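Local coordinates for ABC transporter, substrate binding protein (Aeropyrum pernix, PDB 3EAF) that probably captures a small solute outside the cell, as substrate-binding proteins do, and hands it to the membrane permease of an ABC transporter, at residues Q270-A275 with Q292-V297; L30-F35 with I50-R55. One frame throughout, in Å; residues are numbered along the deposited sequence.

Interaction 1 (Q270-A275 with Q292-V297)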
ATOM      1  N   GLN A 270      -6.038   8.663 -16.170  1.00  9.81           N
ATOM      2  CA  GLN A 270      -7.074   9.458 -16.844  1.00 10.15           C
ATOM      3  C   GLN A 270      -8.492   9.077 -16.406  1.00 10.06           C
ATOM      4  O   GLN A 270      -9.392   9.922 -16.399  1.00 10.17           O
ATOM      5  CB  GLN A 270      -6.924   9.396 -18.370  1.00  9.90           C
ATOM      6  CG  GLN A 270      -5.705  10.159 -18.895  1.00 10.37           C
ATOM      7  CD  GLN A 270      -5.640  11.602 -18.400  1.00 10.66           C
ATOM      8  OE1 GLN A 270      -6.643  12.309 -18.371  1.00 12.42           O
ATOM      9  NE2 GLN A 270      -4.462  12.035 -18.010  1.00 11.75           N
ATOM     10  N   THR A 271      -8.678   7.807 -16.042  1.00  9.71           N
ATOM     11  CA  THR A 271      -9.937   7.320 -15.479  1.00  9.51           C
ATOM     12  C   THR A 271     -10.235   8.010 -14.137  1.00  9.73           C
ATOM     13  O   THR A 271     -11.364   8.436 -13.884  1.00  9.45           O
ATOM     14  CB  THR A 271      -9.906   5.777 -15.327  1.00  9.77           C
ATOM     15  OG1 THR A 271      -9.842   5.168 -16.629  1.00  9.64           O
ATOM     16  CG2 THR A 271     -11.127   5.257 -14.592  1.00  8.63           C
ATOM     17  N   ILE A 272      -9.209   8.126 -13.293  1.00 10.01           N
ATOM     18  CA  ILE A 272      -9.328   8.826 -12.013  1.00  9.97           C
ATOM     19  C   ILE A 272      -9.633  10.318 -12.215  1.00 10.51           C
ATOM     20  O   ILE A 272     -10.500  10.872 -11.541  1.00 10.39           O
ATOM     21  CB  ILE A 272      -8.078   8.606 -11.098  1.00  9.82           C
ATOM     22  CG1 ILE A 272      -7.900   7.106 -10.813  1.00  9.90           C
ATOM     23  CG2 ILE A 272      -8.219   9.403  -9.784  1.00  9.52           C
ATOM     24  CD1 ILE A 272      -6.617   6.709 -10.071  1.00  9.28           C
ATOM     25  N   PHE A 273      -8.932  10.958 -13.148  1.00 10.94           N
ATOM     26  CA  PHE A 273      -9.183  12.362 -13.477  1.00 11.74           C
ATOM     27  C   PHE A 273     -10.613  12.622 -13.951  1.00 11.60           C
ATOM     28  O   PHE A 273     -11.190  13.661 -13.627  1.00 11.06           O
ATOM     29  CB  PHE A 273      -8.171  12.882 -14.507  1.00 12.60           C
ATOM     30  CG  PHE A 273      -6.837  13.231 -13.909  1.00 14.24           C
ATOM     31  CD1 PHE A 273      -6.760  14.070 -12.795  1.00 14.93           C
ATOM     32  CD2 PHE A 273      -5.662  12.737 -14.454  1.00 16.37           C
ATOM     33  CE1 PHE A 273      -5.537  14.399 -12.235  1.00 15.70           C
ATOM     34  CE2 PHE A 273      -4.424  13.064 -13.893  1.00 15.97           C
ATOM     35  CZ  PHE A 273      -4.366  13.894 -12.784  1.00 14.72           C
ATOM     36  N   GLU A 274     -11.181  11.677 -14.700  1.00 11.69           N
ATOM     37  CA  GLU A 274     -12.576  11.793 -15.125  1.00 11.90           C
ATOM     38  C   GLU A 274     -13.512  11.651 -13.921  1.00 11.87           C
ATOM     39  O   GLU A 274     -14.477  12.410 -13.788  1.00 11.28           O
ATOM     40  CB  GLU A 274     -12.935  10.779 -16.220  1.00 11.92           C
ATOM     41  CG  GLU A 274     -14.259  11.126 -16.933  1.00 12.24           C
ATOM     42  CD  GLU A 274     -14.861   9.982 -17.738  1.00 12.63           C
ATOM     43  OE1 GLU A 274     -14.286   8.876 -17.765  1.00 13.50           O
ATOM     44  OE2 GLU A 274     -15.937  10.195 -18.345  1.00 14.31           O
ATOM     45  N   ALA A 275     -13.214  10.687 -13.046  1.00 11.88           N
ATOM     46  CA  ALA A 275     -13.981  10.492 -11.815  1.00 12.25           C
ATOM     47  C   ALA A 275     -14.012  11.773 -10.988  1.00 12.68           C
ATOM     48  O   ALA A 275     -15.074  12.192 -10.517  1.00 12.85           O
ATOM     49  CB  ALA A 275     -13.415   9.330 -11.004  1.00 12.29           C
ATOM     50  N   GLN A 292      -4.188   4.867  -4.761  1.00  6.57           N
ATOM     51  CA  GLN A 292      -4.149   3.644  -3.955  1.00  6.82           C
ATOM     52  C   GLN A 292      -5.536   3.203  -3.513  1.00  6.90           C
ATOM     53  O   GLN A 292      -5.837   2.000  -3.498  1.00  7.09           O
ATOM     54  CB  GLN A 292      -3.205   3.805  -2.754  1.00  6.73           C
ATOM     55  CG  GLN A 292      -1.746   3.913  -3.179  1.00  7.05           C
ATOM     56  CD  GLN A 292      -0.784   4.022  -2.027  1.00  7.01           C
ATOM     57  OE1 GLN A 292      -0.392   5.114  -1.647  1.00  7.71           O
ATOM     58  NE2 GLN A 292      -0.384   2.887  -1.474  1.00  7.74           N
ATOM     59  N   GLY A 293      -6.376   4.179  -3.174  1.00  7.04           N
ATOM     60  CA  GLY A 293      -7.780   3.918  -2.839  1.00  7.15           C
ATOM     61  C   GLY A 293      -8.600   3.502  -4.045  1.00  7.15           C
ATOM     62  O   GLY A 293      -9.354   2.531  -3.990  1.00  7.09           O
ATOM     63  N   PHE A 294      -8.439   4.241  -5.138  1.00  7.32           N
ATOM     64  CA  PHE A 294      -9.163   3.988  -6.383  1.00  7.10           C
ATOM     65  C   PHE A 294      -8.918   2.570  -6.908  1.00  7.01           C
ATOM     66  O   PHE A 294      -9.864   1.868  -7.273  1.00  6.53           O
ATOM     67  CB  PHE A 294      -8.769   5.031  -7.439  1.00  7.41           C
ATOM     68  CG  PHE A 294      -9.746   5.149  -8.583  1.00  7.78           C
ATOM     69  CD1 PHE A 294     -10.762   6.105  -8.552  1.00  8.85           C
ATOM     70  CD2 PHE A 294      -9.637   4.325  -9.703  1.00  7.91           C
ATOM     71  CE1 PHE A 294     -11.664   6.228  -9.623  1.00  8.78           C
ATOM     72  CE2 PHE A 294     -10.530   4.440 -10.769  1.00  7.40           C
ATOM     73  CZ  PHE A 294     -11.544   5.383 -10.724  1.00  8.09           C
ATOM     74  N   VAL A 295      -7.652   2.154  -6.940  1.00  7.39           N
ATOM     75  CA  VAL A 295      -7.296   0.842  -7.494  1.00  7.58           C
ATOM     76  C   VAL A 295      -7.801  -0.340  -6.675  1.00  7.48           C
ATOM     77  O   VAL A 295      -8.041  -1.412  -7.236  1.00  8.00           O
ATOM     78  CB  VAL A 295      -5.777   0.681  -7.784  1.00  7.65           C
ATOM     79  CG1 VAL A 295      -5.328   1.671  -8.869  1.00  8.02           C
ATOM     80  CG2 VAL A 295      -4.926   0.790  -6.502  1.00  7.72           C
ATOM     81  N   ASN A 296      -7.964  -0.157  -5.363  1.00  7.17           N
ATOM     82  CA  ASN A 296      -8.564  -1.205  -4.535  1.00  7.50           C
ATOM     83  C   ASN A 296     -10.025  -1.449  -4.906  1.00  7.25           C
ATOM     84  O   ASN A 296     -10.445  -2.591  -5.083  1.00  7.89           O
ATOM     85  CB  ASN A 296      -8.392  -0.924  -3.034  1.00  7.58           C
ATOM     86  CG  ASN A 296      -6.989  -1.284  -2.530  1.00  8.05           C
ATOM     87  OD1 ASN A 296      -6.087  -1.546  -3.326  1.00  8.31           O
ATOM     88  ND2 ASN A 296      -6.806  -1.299  -1.210  1.00  7.75           N
ATOM     89  N   VAL A 297     -10.784  -0.372  -5.058  1.00  7.09           N
ATOM     90  CA  VAL A 297     -12.175  -0.476  -5.499  1.00  7.15           C
ATOM     91  C   VAL A 297     -12.240  -1.056  -6.920  1.00  7.36           C
ATOM     92  O   VAL A 297     -13.066  -1.935  -7.200  1.00  7.39           O
ATOM     93  CB  VAL A 297     -12.887   0.893  -5.420  1.00  7.13           C
ATOM     94  CG1 VAL A 297     -14.275   0.828  -6.031  1.00  7.02           C
ATOM     95  CG2 VAL A 297     -12.946   1.372  -3.958  1.00  7.12           C
TER
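F294 reaches from helix 288-304 to I272, T271 and A275 on helix 267-278, in a nearly perpendicular helix-helix packing within the periplasmic-binding-protein fold. The axes of segments 270-275 and 292-297 cross at 99° and stay 11.2 Å apart at their closest, a separation spanned largely by the F294 ring. With CG anti to the backbone N (chi1 -161°), F294 carries that ring to the side chains of the neighbouring helix, where T271, I272 and A275 lie at positions i, i+1 and i+4, on adjoining turns.

I272 lies over one ring face. Its CG1 stands 3.5 Å from the F294 ring centroid, only 14° off the normal, in a CH-pi contact above the centre of the ring. The two side chains slide past each other in opposite directions: I272 CD1 runs back toward the root of the phenylalanine and stops 3.8 Å from F294 CB. T271 and A275 meet the outer part of the ring at a slant. The methyl A275 CB is 3.8 Å from F294 CE1, whereas the T271 side chain crosses that of F294 at about a right angle and offers only its methyl group, its hydroxyl OG1 being bonded to the carbonyl oxygen of E267 on its own helix.

All four residues are buried, and the contact between the segments is wholly apolar. A leucine in place of F294 would probably leave I272 CG1 without a flat face to rest on and open a gap beside T271 and A275. Helix 18-38 adds to the surroundings, A31 touching F294 and Y34 touching both T271 and A275. At the far end of the ring, T271 CG2 approaches F294 CZ to 3.9 Å.

Interaction 2 (L30-F35 with I50-R55); sequences LAFKYF and INYIKR
The rings of F32 and Y52 face each other in an offset stack, their planes only 9° apart and their centroids separated by 4.6 Å. The shift between them places Y52 CB, rather than the middle of the tyrosine ring, above the centre of F32: this methylene makes a CH-pi contact, 3.7 Å from the F32 centroid. In return F32 CD2 lies over one face of the Y52 ring, displaced toward its rim, and F32 CB comes within 3.4 Å of Y52 CD2. I50 meets the F32 ring obliquely, with CG2 3.6 Å from F32 CE1.

Y52 CG is wedged between its own backbone N and carbonyl carbon (chi1 74°), a torsion that lays the ring over the face of F32. The extended chain of K33 passes near the other end of the tyrosine, where K33 CE is 3.7 Å from Y52 OH. That hydroxyl is hydrogen-bonded to E29, one turn before K33 on the same helix, which pins the outer end of the ring to helix 18-38.

V7 of the adjoining strand 3-11 touches both F32 and I50. Segments 30-35 and 50-55 run nearly antiparallel, at 163°: helix 18-38 packs on one face of the mixed sheet containing strands 3-11 and 47-56, the layered alpha/beta construction of a periplasmic-binding-protein lobe.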
ATOM      1  N   LEU A  30     -14.340   8.093  -4.680  1.00  9.57           N
ATOM      2  CA  LEU A  30     -14.350   8.470  -6.095  1.00  9.55           C
ATOM      3  C   LEU A  30     -14.627   7.271  -6.989  1.00  9.08           C
ATOM      4  O   LEU A  30     -15.448   7.352  -7.897  1.00  9.29           O
ATOM      5  CB  LEU A  30     -13.032   9.116  -6.515  1.00  9.57           C
ATOM      6  CG  LEU A  30     -12.849  10.620  -6.305  1.00  9.96           C
ATOM      7  CD1 LEU A  30     -11.508  11.023  -6.897  1.00  8.91           C
ATOM      8  CD2 LEU A  30     -13.998  11.429  -6.924  1.00  9.84           C
ATOM      9  N   ALA A  31     -13.945   6.161  -6.719  1.00  8.57           N
ATOM     10  CA  ALA A  31     -14.092   4.934  -7.515  1.00  8.25           C
ATOM     11  C   ALA A  31     -15.481   4.310  -7.408  1.00  7.98           C
ATOM     12  O   ALA A  31     -16.063   3.926  -8.423  1.00  7.92           O
ATOM     13  CB  ALA A  31     -13.016   3.917  -7.141  1.00  7.83           C
ATOM     14  N   PHE A  32     -16.004   4.209  -6.188  1.00  7.83           N
ATOM     15  CA  PHE A  32     -17.366   3.720  -5.983  1.00  8.08           C
ATOM     16  C   PHE A  32     -18.377   4.556  -6.776  1.00  8.48           C
ATOM     17  O   PHE A  32     -19.218   4.011  -7.505  1.00  8.22           O
ATOM     18  CB  PHE A  32     -17.734   3.724  -4.502  1.00  7.92           C
ATOM     19  CG  PHE A  32     -17.185   2.550  -3.721  1.00  7.93           C
ATOM     20  CD1 PHE A  32     -17.421   1.236  -4.139  1.00  7.90           C
ATOM     21  CD2 PHE A  32     -16.471   2.763  -2.541  1.00  7.99           C
ATOM     22  CE1 PHE A  32     -16.924   0.147  -3.404  1.00  8.14           C
ATOM     23  CE2 PHE A  32     -15.966   1.681  -1.792  1.00  8.16           C
ATOM     24  CZ  PHE A  32     -16.197   0.376  -2.221  1.00  8.21           C
ATOM     25  N   LYS A  33     -18.286   5.876  -6.644  1.00  8.71           N
ATOM     26  CA  LYS A  33     -19.227   6.764  -7.318  1.00  9.42           C
ATOM     27  C   LYS A  33     -19.052   6.688  -8.835  1.00  9.84           C
ATOM     28  O   LYS A  33     -20.043   6.662  -9.570  1.00 10.07           O
ATOM     29  CB  LYS A  33     -19.076   8.208  -6.832  1.00  9.39           C
ATOM     30  CG  LYS A  33     -19.451   8.418  -5.364  1.00  9.68           C
ATOM     31  CD  LYS A  33     -19.114   9.833  -4.940  1.00 11.55           C
ATOM     32  CE  LYS A  33     -19.644  10.167  -3.549  1.00 12.75           C
ATOM     33  NZ  LYS A  33     -19.441  11.616  -3.272  1.00 14.14           N
ATOM     34  N   TYR A  34     -17.797   6.631  -9.285  1.00 10.00           N
ATOM     35  CA  TYR A  34     -17.470   6.570 -10.713  1.00 10.26           C
ATOM     36  C   TYR A  34     -18.052   5.346 -11.387  1.00 10.46           C
ATOM     37  O   TYR A  34     -18.831   5.478 -12.333  1.00 10.17           O
ATOM     38  CB  TYR A  34     -15.958   6.612 -10.938  1.00 10.23           C
ATOM     39  CG  TYR A  34     -15.528   6.600 -12.394  1.00 10.25           C
ATOM     40  CD1 TYR A  34     -15.654   7.741 -13.192  1.00 11.07           C
ATOM     41  CD2 TYR A  34     -14.988   5.454 -12.969  1.00  9.92           C
ATOM     42  CE1 TYR A  34     -15.252   7.734 -14.527  1.00 10.73           C
ATOM     43  CE2 TYR A  34     -14.584   5.434 -14.307  1.00 10.63           C
ATOM     44  CZ  TYR A  34     -14.713   6.574 -15.076  1.00 10.79           C
ATOM     45  OH  TYR A  34     -14.311   6.553 -16.394  1.00 11.07           O
ATOM     46  N   PHE A  35     -17.683   4.163 -10.902  1.00 10.60           N
ATOM     47  CA  PHE A  35     -18.106   2.923 -11.543  1.00 11.06           C
ATOM     48  C   PHE A  35     -19.609   2.666 -11.396  1.00 11.67           C
ATOM     49  O   PHE A  35     -20.243   2.150 -12.326  1.00 11.49           O
ATOM     50  CB  PHE A  35     -17.258   1.735 -11.078  1.00 11.04           C
ATOM     51  CG  PHE A  35     -15.809   1.822 -11.505  1.00 10.96           C
ATOM     52  CD1 PHE A  35     -15.461   1.736 -12.851  1.00 10.46           C
ATOM     53  CD2 PHE A  35     -14.800   2.000 -10.561  1.00 11.26           C
ATOM     54  CE1 PHE A  35     -14.128   1.823 -13.253  1.00 11.31           C
ATOM     55  CE2 PHE A  35     -13.456   2.083 -10.953  1.00 11.54           C
ATOM     56  CZ  PHE A  35     -13.125   2.000 -12.296  1.00 11.39           C
ATOM     57  N   ILE A  50     -23.245  -0.694  -6.206  1.00 11.82           N
ATOM     58  CA  ILE A  50     -22.536  -0.901  -4.951  1.00 11.04           C
ATOM     59  C   ILE A  50     -23.003   0.113  -3.922  1.00 11.01           C
ATOM     60  O   ILE A  50     -22.816   1.332  -4.091  1.00 11.10           O
ATOM     61  CB  ILE A  50     -20.994  -0.847  -5.112  1.00 11.25           C
ATOM     62  CG1 ILE A  50     -20.516  -1.948  -6.076  1.00 10.09           C
ATOM     63  CG2 ILE A  50     -20.322  -0.993  -3.750  1.00 10.17           C
ATOM     64  CD1 ILE A  50     -19.015  -2.034  -6.239  1.00 10.80           C
ATOM     65  N   ASN A  51     -23.632  -0.401  -2.870  1.00 10.52           N
ATOM     66  CA  ASN A  51     -23.933   0.393  -1.697  1.00 10.86           C
ATOM     67  C   ASN A  51     -22.755   0.229  -0.754  1.00 10.66           C
ATOM     68  O   ASN A  51     -22.595  -0.821  -0.127  1.00 10.78           O
ATOM     69  CB  ASN A  51     -25.246  -0.070  -1.038  1.00 10.92           C
ATOM     70  CG  ASN A  51     -25.550   0.672   0.264  1.00 11.80           C
ATOM     71  OD1 ASN A  51     -25.350   1.887   0.370  1.00 13.67           O
ATOM     72  ND2 ASN A  51     -26.030  -0.062   1.259  1.00 10.37           N
ATOM     73  N   TYR A  52     -21.906   1.246  -0.680  1.00 10.76           N
ATOM     74  CA  TYR A  52     -20.735   1.170   0.194  1.00 11.00           C
ATOM     75  C   TYR A  52     -20.982   1.889   1.511  1.00 11.24           C
ATOM     76  O   TYR A  52     -21.658   2.922   1.549  1.00 11.41           O
ATOM     77  CB  TYR A  52     -19.467   1.679  -0.497  1.00 10.99           C
ATOM     78  CG  TYR A  52     -19.365   3.181  -0.676  1.00 11.18           C
ATOM     79  CD1 TYR A  52     -18.723   3.975   0.276  1.00 10.42           C
ATOM     80  CD2 TYR A  52     -19.885   3.804  -1.810  1.00 11.14           C
ATOM     81  CE1 TYR A  52     -18.617   5.363   0.111  1.00 11.41           C
ATOM     82  CE2 TYR A  52     -19.787   5.187  -1.986  1.00 11.59           C
ATOM     83  CZ  TYR A  52     -19.148   5.959  -1.024  1.00 12.09           C
ATOM     84  OH  TYR A  52     -19.036   7.325  -1.201  1.00 12.24           O
ATOM     85  N   ILE A  53     -20.433   1.325   2.581  1.00 11.32           N
ATOM     86  CA  ILE A  53     -20.630   1.849   3.925  1.00 11.40           C
ATOM     87  C   ILE A  53     -19.267   2.281   4.488  1.00 11.55           C
ATOM     88  O   ILE A  53     -18.433   1.445   4.846  1.00 10.55           O
ATOM     89  CB  ILE A  53     -21.341   0.801   4.849  1.00 11.48           C
ATOM     90  CG1 ILE A  53     -22.707   0.381   4.282  1.00 12.12           C
ATOM     91  CG2 ILE A  53     -21.525   1.339   6.260  1.00 11.79           C
ATOM     92  CD1 ILE A  53     -22.691  -0.939   3.518  1.00 13.07           C
ATOM     93  N   LYS A  54     -19.042   3.590   4.545  1.00 11.86           N
ATOM     94  CA  LYS A  54     -17.755   4.119   4.981  1.00 12.38           C
ATOM     95  C   LYS A  54     -17.690   4.267   6.494  1.00 12.47           C
ATOM     96  O   LYS A  54     -18.599   4.824   7.114  1.00 12.92           O
ATOM     97  CB  LYS A  54     -17.448   5.458   4.313  1.00 12.24           C
ATOM     98  CG  LYS A  54     -16.024   5.940   4.564  1.00 13.23           C
ATOM     99  CD  LYS A  54     -15.701   7.220   3.808  1.00 13.03           C
ATOM    100  CE  LYS A  54     -16.052   8.444   4.628  1.00 12.98           C
ATOM    101  NZ  LYS A  54     -15.527   9.679   3.988  1.00 13.23           N
ATOM    102  N   ARG A  55     -16.604   3.768   7.076  1.00 12.51           N
ATOM    103  CA  ARG A  55     -16.368   3.873   8.515  1.00 12.36           C
ATOM    104  C   ARG A  55     -14.930   4.306   8.795  1.00 12.19           C
ATOM    105  O   ARG A  55     -13.988   3.611   8.415  1.00 12.42           O
ATOM    106  CB  ARG A  55     -16.656   2.531   9.197  1.00 12.20           C
ATOM    107  CG  ARG A  55     -18.122   2.098   9.173  1.00 12.79           C
ATOM    108  CD  ARG A  55     -18.966   2.973  10.085  1.00 12.60           C
ATOM    109  NE  ARG A  55     -20.360   2.552  10.110  1.00 13.42           N
ATOM    110  CZ  ARG A  55     -21.322   3.100   9.374  1.00 14.24           C
ATOM    111  NH1 ARG A  55     -21.044   4.101   8.546  1.00 12.70           N
ATOM    112  NH2 ARG A  55     -22.568   2.651   9.476  1.00 13.92           N
TER

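How the interactions relate
From the N terminus, the chain leaves strand 3-11, forms helix 18-38 and returns through the short strand 40-41 into strand 47-56; interaction 2 closes this early loop, with 14 residues between its segments. Interaction 1 closes a separate loop of 16 residues much later, so the two follow in series and neither nest nor cross. Their centres are nevertheless about 12 Å apart, because helix 18-38 touches both late helices: A31 packs on V297, and Y34 OH probably hydrogen-bonds to E274 OE1 at 2.7 Å. Helix 288-304 also reaches I50 through I301. Interaction 2 ties helix 18-38 to the sheet of strands 3-11 and 47-56; interaction 1 joins two successive late helices.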